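Local coordinates for protein D-glycero-alpha-D-manno-heptose 7-phosphate kinase (Campylobacter jejuni subsp. jejuni, PDB 4N3O) that phosphorylates D-glycero-alpha-D-manno-heptose 7-phosphate at C-1 with ATP, an early step toward the GDP-heptose used for capsule polysaccharide, at residues A[79-82]-A[83-86]; A[89-92]-A[93-97]; A[239-242]-A[243-246]. One frame throughout, in Å; residues are numbered along the deposited sequence.

Contact 1. Residues A[79-82]-A[83-86]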
# COMPACT_ATOMS: atom_id res chain seq x y z
N GLY A 79 -27.97 -9.04 18.90
CA GLY A 79 -27.61 -7.65 18.57
C GLY A 79 -26.14 -7.25 18.63
O GLY A 79 -25.80 -6.11 18.30
N LYS A 80 -25.27 -8.15 19.07
CA LYS A 80 -23.83 -7.88 19.12
C LYS A 80 -23.04 -8.81 18.18
O LYS A 80 -22.82 -9.99 18.48
CB LYS A 80 -23.29 -8.00 20.56
CG LYS A 80 -23.54 -6.80 21.46
CD LYS A 80 -22.86 -6.98 22.82
CE LYS A 80 -22.67 -5.67 23.58
NZ LYS A 80 -23.94 -4.96 23.91
N LEU A 81 -22.64 -8.26 17.04
CA LEU A 81 -21.86 -9.00 16.05
C LEU A 81 -22.64 -10.20 15.51
O LEU A 81 -22.09 -11.29 15.36
CB LEU A 81 -20.51 -9.42 16.63
CG LEU A 81 -19.61 -8.26 17.11
CD1 LEU A 81 -18.31 -8.78 17.72
CD2 LEU A 81 -19.30 -7.28 15.98
N ASP A 82 -23.92 -10.00 15.21
CA ASP A 82 -24.78 -11.06 14.66
C ASP A 82 -24.25 -11.60 13.34
O ASP A 82 -24.57 -12.73 12.96
CB ASP A 82 -26.23 -10.58 14.49
CG ASP A 82 -26.96 -10.39 15.82
OD1 ASP A 82 -26.60 -11.07 16.81
OD2 ASP A 82 -27.91 -9.58 15.88
N ILE A 83 -23.43 -10.81 12.66
CA ILE A 83 -22.85 -11.25 11.39
C ILE A 83 -21.91 -12.45 11.60
O ILE A 83 -21.90 -13.37 10.80
CB ILE A 83 -22.14 -10.08 10.63
CG1 ILE A 83 -21.69 -10.53 9.24
CG2 ILE A 83 -20.97 -9.52 11.42
CD1 ILE A 83 -22.83 -10.97 8.34
N PHE A 84 -21.14 -12.46 12.69
CA PHE A 84 -20.25 -13.60 12.95
C PHE A 84 -21.04 -14.85 13.36
O PHE A 84 -20.63 -15.96 13.08
CB PHE A 84 -19.18 -13.29 14.00
CG PHE A 84 -18.27 -12.12 13.65
CD1 PHE A 84 -17.92 -11.84 12.33
CD2 PHE A 84 -17.68 -11.38 14.65
CE1 PHE A 84 -17.08 -10.79 12.03
CE2 PHE A 84 -16.82 -10.33 14.36
CZ PHE A 84 -16.52 -10.04 13.04
N LYS A 85 -22.16 -14.66 14.04
CA LYS A 85 -22.96 -15.82 14.40
C LYS A 85 -23.48 -16.52 13.14
O LYS A 85 -23.37 -17.73 13.03
CB LYS A 85 -24.12 -15.45 15.36
CG LYS A 85 -23.65 -15.26 16.80
CD LYS A 85 -24.79 -15.00 17.79
CE LYS A 85 -25.23 -13.55 17.84
NZ LYS A 85 -24.21 -12.67 18.49
N SER A 86 -24.01 -15.76 12.19
CA SER A 86 -24.52 -16.35 10.94
C SER A 86 -23.42 -17.16 10.26
O SER A 86 -23.67 -18.25 9.77
CB SER A 86 -24.98 -15.27 9.98
OG SER A 86 -25.87 -14.37 10.59
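The ammonium group of K85 turns back over the start of its own helix and meets D82 and K80. NZ forms a salt bridge with D82 OD1 at 3.3 Å and a weak hydrogen bond to K80 O at 3.0 Å. Two successive bends of the lysine chain, chi3 -83° and chi4 -71°, curl it back toward the N-terminal end, and it crosses the aspartate at a slant. On another side of the turn the L81 and F84 side chains run side by side, pointing the same way, with L81 CD1 4.0 Å from F84 CE2. This is the N-terminal end of helix 82-96 in the GHMP kinase N-terminal domain: L81 occupies the N-cap position, and its carbonyl O accepts a hydrogen bond from F84 N at 3.1 Å. At the first helical residue, D82 O takes two bonds, from S86 N and, on the opposite face of its plane, from S86 OG, both at 3.2 Å.

The loop before the helix and strand 65-70 position D82 and K85. Both carboxylate oxygens of D82 receive weak bonds from G79 N, and OD1 also accepts a bond from D78 N. K85 NZ is further held by Y69 OH and by a salt bridge to D78, so the lysine joins strand 65-70, the loop and the helix. L81 packs on F58 and S60, the latter probably an ATP-binding residue, as in related kinases, while F84 rests on L122 and V126 of helix 118-134.

Contact 2. Residues A[89-92]-A[93-97]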
# COMPACT_ATOMS: atom_id res chain seq x y z
N ASN A 89 -22.75 -20.27 12.54
CA ASN A 89 -23.86 -21.20 12.38
C ASN A 89 -23.81 -21.97 11.06
O ASN A 89 -24.05 -23.17 11.03
CB ASN A 89 -25.19 -20.44 12.49
CG ASN A 89 -25.42 -19.83 13.88
OD1 ASN A 89 -24.77 -20.19 14.87
ND2 ASN A 89 -26.36 -18.90 13.96
N ARG A 90 -23.44 -21.28 9.98
CA ARG A 90 -23.38 -21.90 8.67
C ARG A 90 -22.20 -22.88 8.55
O ARG A 90 -22.32 -23.94 7.95
CB ARG A 90 -23.32 -20.81 7.61
CG ARG A 90 -23.45 -21.29 6.17
CD ARG A 90 -24.83 -21.81 5.81
NE ARG A 90 -24.86 -22.17 4.39
CZ ARG A 90 -25.23 -21.37 3.40
NH1 ARG A 90 -25.66 -20.13 3.64
NH2 ARG A 90 -25.19 -21.81 2.15
N ILE A 91 -21.05 -22.52 9.12
CA ILE A 91 -19.89 -23.42 9.12
C ILE A 91 -20.18 -24.71 9.88
O ILE A 91 -19.65 -25.77 9.55
CB ILE A 91 -18.65 -22.75 9.76
CG1 ILE A 91 -18.18 -21.56 8.92
CG2 ILE A 91 -17.52 -23.76 9.90
CD1 ILE A 91 -17.73 -21.91 7.52
N VAL A 92 -21.01 -24.62 10.91
CA VAL A 92 -21.38 -25.80 11.71
C VAL A 92 -22.46 -26.66 11.04
O VAL A 92 -22.40 -27.89 11.09
CB VAL A 92 -21.88 -25.40 13.11
CG1 VAL A 92 -22.48 -26.59 13.84
CG2 VAL A 92 -20.76 -24.77 13.92
N LYS A 93 -23.44 -25.99 10.44
CA LYS A 93 -24.55 -26.66 9.78
C LYS A 93 -24.12 -27.42 8.53
O LYS A 93 -24.54 -28.55 8.32
CB LYS A 93 -25.60 -25.60 9.40
CG LYS A 93 -26.83 -26.15 8.69
CD LYS A 93 -27.79 -25.03 8.29
CE LYS A 93 -27.14 -24.07 7.30
NZ LYS A 93 -28.03 -22.94 6.90
N ASP A 94 -23.26 -26.80 7.73
CA ASP A 94 -22.81 -27.40 6.47
C ASP A 94 -21.47 -28.14 6.43
O ASP A 94 -21.20 -28.82 5.44
CB ASP A 94 -22.83 -26.32 5.38
CG ASP A 94 -24.25 -25.82 5.09
OD1 ASP A 94 -25.22 -26.38 5.65
OD2 ASP A 94 -24.39 -24.87 4.29
N PHE A 95 -20.64 -28.06 7.48
CA PHE A 95 -19.32 -28.74 7.43
C PHE A 95 -18.93 -29.59 8.65
O PHE A 95 -18.85 -30.81 8.54
CB PHE A 95 -18.21 -27.72 7.11
CG PHE A 95 -18.42 -26.99 5.82
CD1 PHE A 95 -18.18 -27.62 4.61
CD2 PHE A 95 -18.87 -25.68 5.80
CE1 PHE A 95 -18.40 -26.96 3.41
CE2 PHE A 95 -19.08 -25.01 4.60
CZ PHE A 95 -18.85 -25.65 3.41
N THR A 96 -18.70 -28.95 9.79
CA THR A 96 -18.22 -29.65 11.00
C THR A 96 -19.19 -30.54 11.77
O THR A 96 -18.74 -31.43 12.47
CB THR A 96 -17.67 -28.64 12.04
OG1 THR A 96 -18.72 -27.77 12.47
CG2 THR A 96 -16.52 -27.85 11.45
N LYS A 97 -20.49 -30.26 11.68
CA LYS A 97 -21.55 -31.04 12.37
C LYS A 97 -21.42 -31.07 13.90
O LYS A 97 -22.15 -31.80 14.58
CB LYS A 97 -21.59 -32.49 11.86
CG LYS A 97 -21.53 -32.64 10.35
CD LYS A 97 -22.63 -31.85 9.66
CE LYS A 97 -22.50 -31.92 8.15
NZ LYS A 97 -23.57 -31.12 7.51
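R90 leaves the helix with CG opposite the backbone N (chi1 -172°) and then bends at chi2 (70°), which carries NE along the helix to D94. The carboxylate, set with its CG beside its own backbone N, offers OD2 to NE at 2.7 Å in a bond that is part of a salt bridge. OD2 lies at the edge of the guanidinium, close to its plane, whereas NE approaches from above the carboxylate plane; the two flat groups are 77° apart. In one of its two modelled conformers K93 crosses R90 at a slant, though the position of its ammonium end is doubtful.

The last turn widens to pi type: T96 N bonds weakly to I91 O at 3.3 Å. K97 is the first residue to leave helical angles, with positive phi; its N still donates to V92 O at 3.1 Å, and its NZ donates to K93 O at 2.9 Å.

R90 NH2 is also paired with E149 of helix 140-153, where the arginine lies against L146 and I150. I91 packs on F130 and L134 of helix 118-134, and T96 also touches L134, so this end of helix 82-96 borders both helices.

Contact 3. Residues A[239-242]-A[243-246]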
# COMPACT_ATOMS: atom_id res chain seq x y z
N ASP A 239 -19.46 1.63 -24.17
CA ASP A 239 -18.41 2.12 -23.27
C ASP A 239 -17.68 0.96 -22.59
O ASP A 239 -16.49 1.06 -22.34
CB ASP A 239 -18.99 3.10 -22.23
CG ASP A 239 -19.36 4.44 -22.85
OD1 ASP A 239 -18.61 4.92 -23.72
OD2 ASP A 239 -20.39 5.03 -22.44
N ALA A 240 -18.40 -0.12 -22.32
CA ALA A 240 -17.83 -1.31 -21.70
C ALA A 240 -16.80 -1.96 -22.62
O ALA A 240 -15.64 -2.12 -22.23
CB ALA A 240 -18.93 -2.32 -21.36
N ILE A 241 -17.21 -2.35 -23.82
CA ILE A 241 -16.25 -2.97 -24.75
C ILE A 241 -15.08 -2.02 -25.07
O ILE A 241 -13.96 -2.45 -25.30
CB ILE A 241 -16.91 -3.50 -26.04
CG1 ILE A 241 -17.70 -2.38 -26.74
CG2 ILE A 241 -17.81 -4.68 -25.72
CD1 ILE A 241 -18.59 -2.87 -27.88
N LYS A 242 -15.36 -0.72 -25.03
CA LYS A 242 -14.33 0.26 -25.33
C LYS A 242 -13.33 0.30 -24.18
O LYS A 242 -12.13 0.43 -24.42
CB LYS A 242 -14.95 1.63 -25.57
CG LYS A 242 -14.02 2.61 -26.25
CD LYS A 242 -14.67 3.98 -26.47
CE LYS A 242 -15.88 3.90 -27.39
NZ LYS A 242 -16.44 5.25 -27.70
N MSE A 243 -13.82 0.16 -22.95
CA MSE A 243 -12.96 0.15 -21.76
C MSE A 243 -12.17 -1.14 -21.66
O MSE A 243 -11.06 -1.12 -21.19
CB MSE A 243 -13.76 0.37 -20.48
CG MSE A 243 -12.89 0.90 -19.34
SE MSE A 243 -14.10 1.33 -17.83
CE MSE A 243 -15.07 2.86 -18.59
N LYS A 244 -12.73 -2.27 -22.08
CA LYS A 244 -11.95 -3.51 -22.06
C LYS A 244 -10.80 -3.39 -23.04
O LYS A 244 -9.66 -3.69 -22.72
CB LYS A 244 -12.76 -4.73 -22.50
CG LYS A 244 -13.87 -5.19 -21.59
CD LYS A 244 -14.35 -6.57 -22.06
CE LYS A 244 -15.73 -6.93 -21.53
NZ LYS A 244 -16.80 -6.07 -22.12
N GLU A 245 -11.12 -2.95 -24.26
CA GLU A 245 -10.13 -2.82 -25.31
C GLU A 245 -9.01 -1.89 -24.87
O GLU A 245 -7.85 -2.21 -25.05
CB GLU A 245 -10.80 -2.32 -26.60
CG GLU A 245 -9.97 -2.54 -27.85
CD GLU A 245 -10.68 -2.06 -29.12
OE1 GLU A 245 -11.45 -1.07 -29.06
OE2 GLU A 245 -10.45 -2.67 -30.20
N ALA A 246 -9.36 -0.77 -24.24
CA ALA A 246 -8.36 0.20 -23.77
C ALA A 246 -7.46 -0.43 -22.68
O ALA A 246 -6.26 -0.15 -22.61
CB ALA A 246 -9.03 1.47 -23.25
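I241 and K244 cross at a slant on helix 236-248, at the edge between its exposed flank and the face toward strand 172-178. The lysine runs largely extended from the backbone and bends only at its last torsion (chi4 68°), which swings NZ back over the isoleucine, 4.0 Å from its CG2 and 4.1 Å from its CA. This meeting is one of an ammonium tip with an aliphatic branch, and the charge is answered by E176, which forms a salt bridge with NZ. Further down the same lysine, CG lies 3.6 Å from A240 O, beside the carbonyl that receives K244's own backbone N-H.

M243, a selenomethionine, leaves the helix in a different direction. Its CG stands opposite the backbone N (chi1 -158°), and CB passes 3.4 Å from D239 O. The side chain packs on Y34 and L36 of strand 31-40 and on L255, I258 and L259 of helix 252-262; K242 touches I258 as well. E245 starts close to the preceding turn, with CB 3.4 Å from I241 O, but extends straight beyond CG to a salt bridge with R249.

Four consecutive backbone bonds keep the turn regular, which fixes where each side chain leaves the helix: M243, K244, E245 and A246 donate N-H to the carbonyl O of D239, A240, I241 and K242. I241 and K242 lie on the exposed flank, whereas A240 and M243 are buried against strand 31-40, and A240 and K244 meet F174 of strand 172-178. The arrangement is that of a regular amphipathic alpha-helix in the C-terminal half of a GHMP kinase, packed between these strands and helix 252-262.

Overall arrangement
Contacts 1 and 2 lie in series on helix 82-96, the first at its N-terminal end and the second at its C-terminal end, with centres about 16 Å apart. Contact 3 belongs to helix 236-248, on the opposite side of the chain's centre from contact 1; its centre is about 41 Å from that of contact 1 and 43 Å from that of contact 2, and about 30 Å separates the nearest atoms in each case. At contact 1 the L81 side chain is about 4 Å from that of S60 in the probable ATP site, and the I83 side chain about 6 Å from that of E151, a probable magnesium ligand. At contact 3, the D239 side chain lies about 8 Å from G20 of the probable substrate site.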